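Local coordinates for protein NS1 (Human bocavirus, PDB 4KW3) that probably initiates rolling-circle replication of viral DNA by binding the origin and nicking one strand, this chain being its N-terminal origin-recognition and nickase domain, at residues Leu34-Leu37 with Thr42-Ser45; Ile47-Cys52 with Pro225-Ser230. One frame throughout, in Å; residues are numbered along the deposited sequence.

Interactions 1 and 2 follow one another along the chain, the first closing before the second opens, and both use helix 43-49. Its N-terminal end meets helix 31-38 in interaction 1, a local pairing across four intervening residues, whereas its C-terminal part and the turn Leu49-Cys52 meet helix 225-228 in interaction 2, 173 residues further on. The contact centres lie about 15 Å apart on the same side of the chain's centre, at about 17 and 20 Å from it. One short helix thereby joins helix 31-38 to helix 225-228, late in the chain of the same nuclease domain, away from the predicted metal-binding and tyrosine sites.

Interaction 1: Leu34-Leu37 with Thr42-Ser45; sequences LHAL and TEQS
Glu43 brings its carboxylate against the backbone and methyl of Ala36, and this is the close part of the contact between helix 31-38 and the start of helix 43-49. OE1 of Glu43 lies 3.4 Å from Ala36 CA and 3.5 Å from Ala36 CB, a van der Waals approach of an oxygen to two aliphatic carbons. The Glu43 chain reaches this spot by bending at chi2 (-91°), which folds the acid back over the connection between the helices.

Packing is looser around His35. Its CB points at the second helix but stops 4.4 Å from Glu43 CB, although His35 CA and Glu43 CA, 5.6 Å apart, are the nearest CA pair across the contact. The imidazole is engaged elsewhere: NE2 is hydrogen-bonded to Glu31, and the ring meets that of Phe74 at an inclined angle. Thr42 OG1, placed between its own backbone N and carbonyl carbon, comes within 4.0 Å of His35 O, yet its hydrogen bond is with Ala39 O. Thr42 and His35 are buried, while Glu43 keeps part of its surface toward solvent.

The polar ends are thus satisfied largely from the loop and the helix ends. Glu43 OE1 bonds with His40 ND1 and OE2 with Gly41 N, and a weak bond from Thr42 N to Glu43 OE2 (3.0 Å, 125° at the hydrogen) adds to these. The chemistry implies a helix-loop-helix connection in which the carboxylate collects donors from the loop; those donors would be expected to stabilise its negative charge, while toward helix 31-38 the contacts are van der Waals approaches, without a hydrogen bond.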
ATOM      1  N   LEU A  34       4.710 -12.272  -8.627  1.00 47.52           N
ATOM      2  CA  LEU A  34       4.699 -11.485  -7.399  1.00 48.40           C
ATOM      3  C   LEU A  34       4.155 -12.302  -6.239  1.00 52.02           C
ATOM      4  O   LEU A  34       4.615 -12.134  -5.103  1.00 50.10           O
ATOM      5  CB  LEU A  34       3.936 -10.150  -7.530  1.00 47.48           C
ATOM      6  CG  LEU A  34       4.546  -9.129  -8.489  1.00 53.22           C
ATOM      7  CD1 LEU A  34       3.812  -7.810  -8.425  1.00 54.27           C
ATOM      8  CD2 LEU A  34       6.046  -8.942  -8.252  1.00 52.44           C
ATOM      9  N   HIS A  35       3.205 -13.201  -6.527  1.00 52.28           N
ATOM     10  CA  HIS A  35       2.659 -14.079  -5.486  1.00 52.10           C
ATOM     11  C   HIS A  35       3.808 -14.820  -4.820  1.00 57.74           C
ATOM     12  O   HIS A  35       3.845 -14.934  -3.595  1.00 51.07           O
ATOM     13  CB  HIS A  35       1.653 -15.116  -6.037  1.00 49.75           C
ATOM     14  CG  HIS A  35       0.447 -14.522  -6.697  1.00 48.85           C
ATOM     15  ND1 HIS A  35      -0.352 -15.238  -7.557  1.00 55.11           N
ATOM     16  CD2 HIS A  35      -0.089 -13.282  -6.630  1.00 48.59           C
ATOM     17  CE1 HIS A  35      -1.326 -14.464  -7.999  1.00 54.84           C
ATOM     18  NE2 HIS A  35      -1.187 -13.270  -7.454  1.00 54.37           N
ATOM     19  N   ALA A  36       4.749 -15.304  -5.637  1.00 52.57           N
ATOM     20  CA  ALA A  36       5.848 -16.112  -5.140  1.00 56.17           C
ATOM     21  C   ALA A  36       6.931 -15.265  -4.457  1.00 62.36           C
ATOM     22  O   ALA A  36       7.391 -15.598  -3.352  1.00 59.43           O
ATOM     23  CB  ALA A  36       6.445 -16.935  -6.285  1.00 46.62           C
ATOM     24  N   LEU A  37       7.323 -14.171  -5.114  1.00 53.67           N
ATOM     25  CA  LEU A  37       8.372 -13.290  -4.595  1.00 51.83           C
ATOM     26  C   LEU A  37       7.972 -12.582  -3.287  1.00 57.61           C
ATOM     27  O   LEU A  37       8.799 -12.411  -2.391  1.00 61.62           O
ATOM     28  CB  LEU A  37       8.809 -12.282  -5.661  1.00 48.62           C
ATOM     29  CG  LEU A  37       9.676 -12.784  -6.825  1.00 46.97           C
ATOM     30  CD1 LEU A  37       9.776 -11.728  -7.934  1.00 44.38           C
ATOM     31  CD2 LEU A  37      11.065 -13.201  -6.360  1.00 48.51           C
ATOM     32  N   THR A  42       1.135 -18.661  -0.700  1.00 52.07           N
ATOM     33  CA  THR A  42      -0.222 -18.230  -0.991  1.00 51.70           C
ATOM     34  C   THR A  42      -0.524 -18.530  -2.439  1.00 58.23           C
ATOM     35  O   THR A  42      -1.641 -18.288  -2.900  1.00 59.95           O
ATOM     36  CB  THR A  42      -0.420 -16.681  -0.852  1.00 50.44           C
ATOM     37  OG1 THR A  42       0.511 -16.008  -1.702  1.00 45.55           O
ATOM     38  CG2 THR A  42      -0.261 -16.184   0.577  1.00 44.66           C
ATOM     39  N   GLU A  43       0.474 -19.020  -3.173  1.00 59.04           N
ATOM     40  CA  GLU A  43       0.324 -19.065  -4.627  1.00 63.40           C
ATOM     41  C   GLU A  43      -0.829 -19.960  -5.055  1.00 61.84           C
ATOM     42  O   GLU A  43      -1.528 -19.646  -6.011  1.00 68.49           O
ATOM     43  CB  GLU A  43       1.631 -19.416  -5.355  1.00 53.18           C
ATOM     44  CG  GLU A  43       2.563 -20.296  -4.599  1.00 68.30           C
ATOM     45  CD  GLU A  43       3.572 -19.539  -3.760  1.00 65.72           C
ATOM     46  OE1 GLU A  43       4.611 -19.132  -4.320  1.00 71.33           O
ATOM     47  OE2 GLU A  43       3.348 -19.404  -2.540  1.00 59.82           O
ATOM     48  N   GLN A  44      -1.061 -21.037  -4.315  1.00 67.39           N
ATOM     49  CA  GLN A  44      -2.169 -21.927  -4.633  1.00 70.95           C
ATOM     50  C   GLN A  44      -3.499 -21.301  -4.257  1.00 65.78           C
ATOM     51  O   GLN A  44      -4.459 -21.362  -5.027  1.00 61.28           O
ATOM     52  CB  GLN A  44      -2.021 -23.266  -3.921  1.00 72.75           C
ATOM     53  CG  GLN A  44      -2.967 -24.305  -4.447  1.00 76.57           C
ATOM     54  CD  GLN A  44      -2.820 -24.506  -5.945  1.00 89.77           C
ATOM     55  OE1 GLN A  44      -3.811 -24.682  -6.657  1.00 93.43           O
ATOM     56  NE2 GLN A  44      -1.578 -24.479  -6.434  1.00 92.53           N
ATOM     57  N   SER A  45      -3.545 -20.696  -3.072  1.00 53.26           N
ATOM     58  CA  SER A  45      -4.734 -19.982  -2.644  1.00 47.74           C
ATOM     59  C   SER A  45      -5.173 -18.938  -3.684  1.00 55.42           C
ATOM     60  O   SER A  45      -6.360 -18.854  -3.999  1.00 55.86           O
ATOM     61  CB  SER A  45      -4.487 -19.309  -1.298  1.00 54.85           C
ATOM     62  OG  SER A  45      -4.457 -20.256  -0.246  1.00 64.45           O
TER

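Interaction 2: Ile47-Cys52 with Pro225-Ser230; sequences IQLRNC and PDVCTS
Val227 presents its two methyls to Leu49 and Cys52, the first and last residues of a type I beta turn. The contact is helix-end packing at the periphery of the HUH-type nickase domain: the turn sits against the single-turn helix 225-228, and the centre of the contact lies about 20 Å from the centre of the chain.

The orientation of Val227 organises the interface. Its CB faces the turn, and with CG1 anti to the backbone N (chi1 172°) the two branches divide the partners between them. CG1 takes the side chains, lying 4.0 Å from Cys52 CB and 4.2 Å from Leu49 CD1. CG2 instead approaches the main chain, 3.8 Å from Cys52 O, where a methyl meets a carbonyl oxygen without a polar bond.

Leu49 arrives differently. Its CB leaves the backbone across the direction of the partner; CG stands anti to the backbone N (chi1 -171°), and the methyl that bends off there, CD1, reaches the valine. The leucine and valine side chains run past each other in opposite senses, so their meeting is methyl beside methyl. Cys52 does point its CB at Val227, and CB is the side-chain atom that touches.

The turn brings these two residues together through the backbone bond from Cys52 N to Leu49 O (3.1 Å). Arg62 of helix 60-69 packs on both Cys52 and Val227, and a weak bond between Asp226 O and His55 ND1 adds a polar tie nearby. On the far side, Thr229, the first residue to leave helical geometry, donates from OG1 to Pro225 O over 2.9 Å, with the donor tilted 29° from the carbonyl plane.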
ATOM      1  N   ILE A  47      -4.680 -18.951  -6.914  1.00 60.04           N
ATOM      2  CA  ILE A  47      -5.262 -19.622  -8.071  1.00 66.10           C
ATOM      3  C   ILE A  47      -6.705 -20.063  -7.829  1.00 63.73           C
ATOM      4  O   ILE A  47      -7.580 -19.823  -8.662  1.00 57.59           O
ATOM      5  CB  ILE A  47      -4.419 -20.837  -8.490  1.00 63.43           C
ATOM      6  CG1 ILE A  47      -3.038 -20.356  -8.937  1.00 53.33           C
ATOM      7  CG2 ILE A  47      -5.098 -21.599  -9.624  1.00 51.48           C
ATOM      8  CD1 ILE A  47      -2.113 -21.438  -9.352  1.00 45.85           C
ATOM      9  N   GLN A  48      -6.943 -20.686  -6.682  1.00 63.45           N
ATOM     10  CA  GLN A  48      -8.268 -21.155  -6.312  1.00 65.29           C
ATOM     11  C   GLN A  48      -9.258 -20.001  -6.259  1.00 65.04           C
ATOM     12  O   GLN A  48     -10.426 -20.150  -6.623  1.00 71.82           O
ATOM     13  CB  GLN A  48      -8.198 -21.835  -4.950  1.00 69.92           C
ATOM     14  CG  GLN A  48      -9.090 -23.032  -4.813  1.00 87.89           C
ATOM     15  CD  GLN A  48      -8.714 -23.857  -3.612  1.00100.65           C
ATOM     16  OE1 GLN A  48      -7.577 -23.781  -3.130  1.00102.46           O
ATOM     17  NE2 GLN A  48      -9.664 -24.640  -3.107  1.00101.33           N
ATOM     18  N   LEU A  49      -8.766 -18.841  -5.837  1.00 58.10           N
ATOM     19  CA  LEU A  49      -9.587 -17.650  -5.700  1.00 57.75           C
ATOM     20  C   LEU A  49     -10.235 -17.234  -7.025  1.00 57.33           C
ATOM     21  O   LEU A  49     -11.348 -16.689  -7.016  1.00 52.70           O
ATOM     22  CB  LEU A  49      -8.768 -16.488  -5.138  1.00 58.37           C
ATOM     23  CG  LEU A  49      -9.606 -15.272  -4.765  1.00 54.08           C
ATOM     24  CD1 LEU A  49     -10.497 -15.618  -3.598  1.00 59.80           C
ATOM     25  CD2 LEU A  49      -8.756 -14.080  -4.476  1.00 51.56           C
ATOM     26  N   ARG A  50      -9.537 -17.476  -8.146  1.00 56.83           N
ATOM     27  CA  ARG A  50     -10.049 -17.150  -9.488  1.00 56.49           C
ATOM     28  C   ARG A  50     -11.404 -17.783  -9.768  1.00 66.30           C
ATOM     29  O   ARG A  50     -12.193 -17.228 -10.526  1.00 73.04           O
ATOM     30  CB  ARG A  50      -9.095 -17.585 -10.602  1.00 58.29           C
ATOM     31  CG  ARG A  50      -7.721 -16.985 -10.567  1.00 69.62           C
ATOM     32  CD  ARG A  50      -6.950 -17.319 -11.843  1.00 85.22           C
ATOM     33  NE  ARG A  50      -5.625 -16.694 -11.842  1.00103.20           N
ATOM     34  CZ  ARG A  50      -4.503 -17.302 -11.458  1.00109.56           C
ATOM     35  NH1 ARG A  50      -4.541 -18.573 -11.086  1.00114.49           N
ATOM     36  NH2 ARG A  50      -3.339 -16.651 -11.473  1.00104.54           N
ATOM     37  N   ASN A  51     -11.677 -18.931  -9.146  1.00 66.18           N
ATOM     38  CA  ASN A  51     -12.869 -19.714  -9.454  1.00 74.90           C
ATOM     39  C   ASN A  51     -14.038 -19.418  -8.521  1.00 75.91           C
ATOM     40  O   ASN A  51     -15.052 -20.116  -8.537  1.00 75.85           O
ATOM     41  CB  ASN A  51     -12.551 -21.210  -9.398  1.00 89.33           C
ATOM     42  CG  ASN A  51     -11.307 -21.571 -10.175  1.00 99.95           C
ATOM     43  OD1 ASN A  51     -11.112 -21.113 -11.302  1.00103.52           O
ATOM     44  ND2 ASN A  51     -10.451 -22.396  -9.576  1.00100.50           N
ATOM     45  N   CYS A  52     -13.894 -18.385  -7.700  1.00 64.94           N
ATOM     46  CA  CYS A  52     -14.891 -18.089  -6.685  1.00 54.71           C
ATOM     47  C   CYS A  52     -16.047 -17.241  -7.204  1.00 54.49           C
ATOM     48  O   CYS A  52     -15.862 -16.362  -8.046  1.00 58.21           O
ATOM     49  CB  CYS A  52     -14.236 -17.376  -5.503  1.00 60.88           C
ATOM     50  SG  CYS A  52     -13.183 -18.403  -4.469  1.00 74.36           S
ATOM     51  N   PRO A 225     -13.722  -7.328  -7.099  1.00 49.94           N
ATOM     52  CA  PRO A 225     -14.046  -6.666  -5.840  1.00 43.33           C
ATOM     53  C   PRO A 225     -15.249  -7.282  -5.145  1.00 44.12           C
ATOM     54  O   PRO A 225     -15.285  -7.350  -3.913  1.00 41.84           O
ATOM     55  CB  PRO A 225     -14.374  -5.239  -6.270  1.00 42.54           C
ATOM     56  CG  PRO A 225     -13.697  -5.053  -7.549  1.00 39.99           C
ATOM     57  CD  PRO A 225     -13.632  -6.381  -8.219  1.00 48.36           C
ATOM     58  N   ASP A 226     -16.244  -7.693  -5.918  1.00 45.33           N
ATOM     59  CA  ASP A 226     -17.444  -8.289  -5.326  1.00 48.38           C
ATOM     60  C   ASP A 226     -17.182  -9.718  -4.789  1.00 52.51           C
ATOM     61  O   ASP A 226     -18.017 -10.282  -4.067  1.00 48.16           O
ATOM     62  CB  ASP A 226     -18.655  -8.199  -6.265  1.00 42.89           C
ATOM     63  CG  ASP A 226     -18.371  -8.766  -7.621  1.00 48.76           C
ATOM     64  OD1 ASP A 226     -17.175  -8.897  -7.966  1.00 51.05           O
ATOM     65  OD2 ASP A 226     -19.336  -9.079  -8.339  1.00 57.93           O
ATOM     66  N   VAL A 227     -16.030 -10.292  -5.151  1.00 43.88           N
ATOM     67  CA  VAL A 227     -15.531 -11.474  -4.454  1.00 49.82           C
ATOM     68  C   VAL A 227     -14.789 -11.096  -3.164  1.00 50.05           C
ATOM     69  O   VAL A 227     -15.026 -11.674  -2.104  1.00 55.35           O
ATOM     70  CB  VAL A 227     -14.618 -12.347  -5.348  1.00 52.53           C
ATOM     71  CG1 VAL A 227     -13.954 -13.457  -4.537  1.00 52.13           C
ATOM     72  CG2 VAL A 227     -15.407 -12.933  -6.493  1.00 40.94           C
ATOM     73  N   CYS A 228     -13.894 -10.121  -3.255  1.00 50.17           N
ATOM     74  CA  CYS A 228     -12.978  -9.821  -2.156  1.00 35.97           C
ATOM     75  C   CYS A 228     -13.576  -8.944  -1.086  1.00 43.09           C
ATOM     76  O   CYS A 228     -12.955  -8.747  -0.042  1.00 41.27           O
ATOM     77  CB  CYS A 228     -11.698  -9.168  -2.677  1.00 34.89           C
ATOM     78  SG  CYS A 228     -10.852 -10.088  -3.969  1.00 60.67           S
ATOM     79  N   THR A 229     -14.725  -8.341  -1.380  1.00 45.77           N
ATOM     80  CA  THR A 229     -15.381  -7.409  -0.448  1.00 35.27           C
ATOM     81  C   THR A 229     -16.659  -8.011   0.063  1.00 41.82           C
ATOM     82  O   THR A 229     -17.500  -8.470  -0.724  1.00 54.38           O
ATOM     83  CB  THR A 229     -15.724  -6.043  -1.137  1.00 43.57           C
ATOM     84  OG1 THR A 229     -14.553  -5.521  -1.782  1.00 34.48           O
ATOM     85  CG2 THR A 229     -16.287  -5.027  -0.147  1.00 34.18           C
ATOM     86  N   SER A 230     -16.813  -8.019   1.380  1.00 38.50           N
ATOM     87  CA  SER A 230     -18.055  -8.500   1.984  1.00 47.17           C
ATOM     88  C   SER A 230     -19.145  -7.433   1.898  1.00 50.88           C
ATOM     89  O   SER A 230     -18.870  -6.242   1.990  1.00 46.10           O
ATOM     90  CB  SER A 230     -17.809  -8.949   3.421  1.00 37.99           C
ATOM     91  OG  SER A 230     -17.386  -7.863   4.218  1.00 36.79           O
TER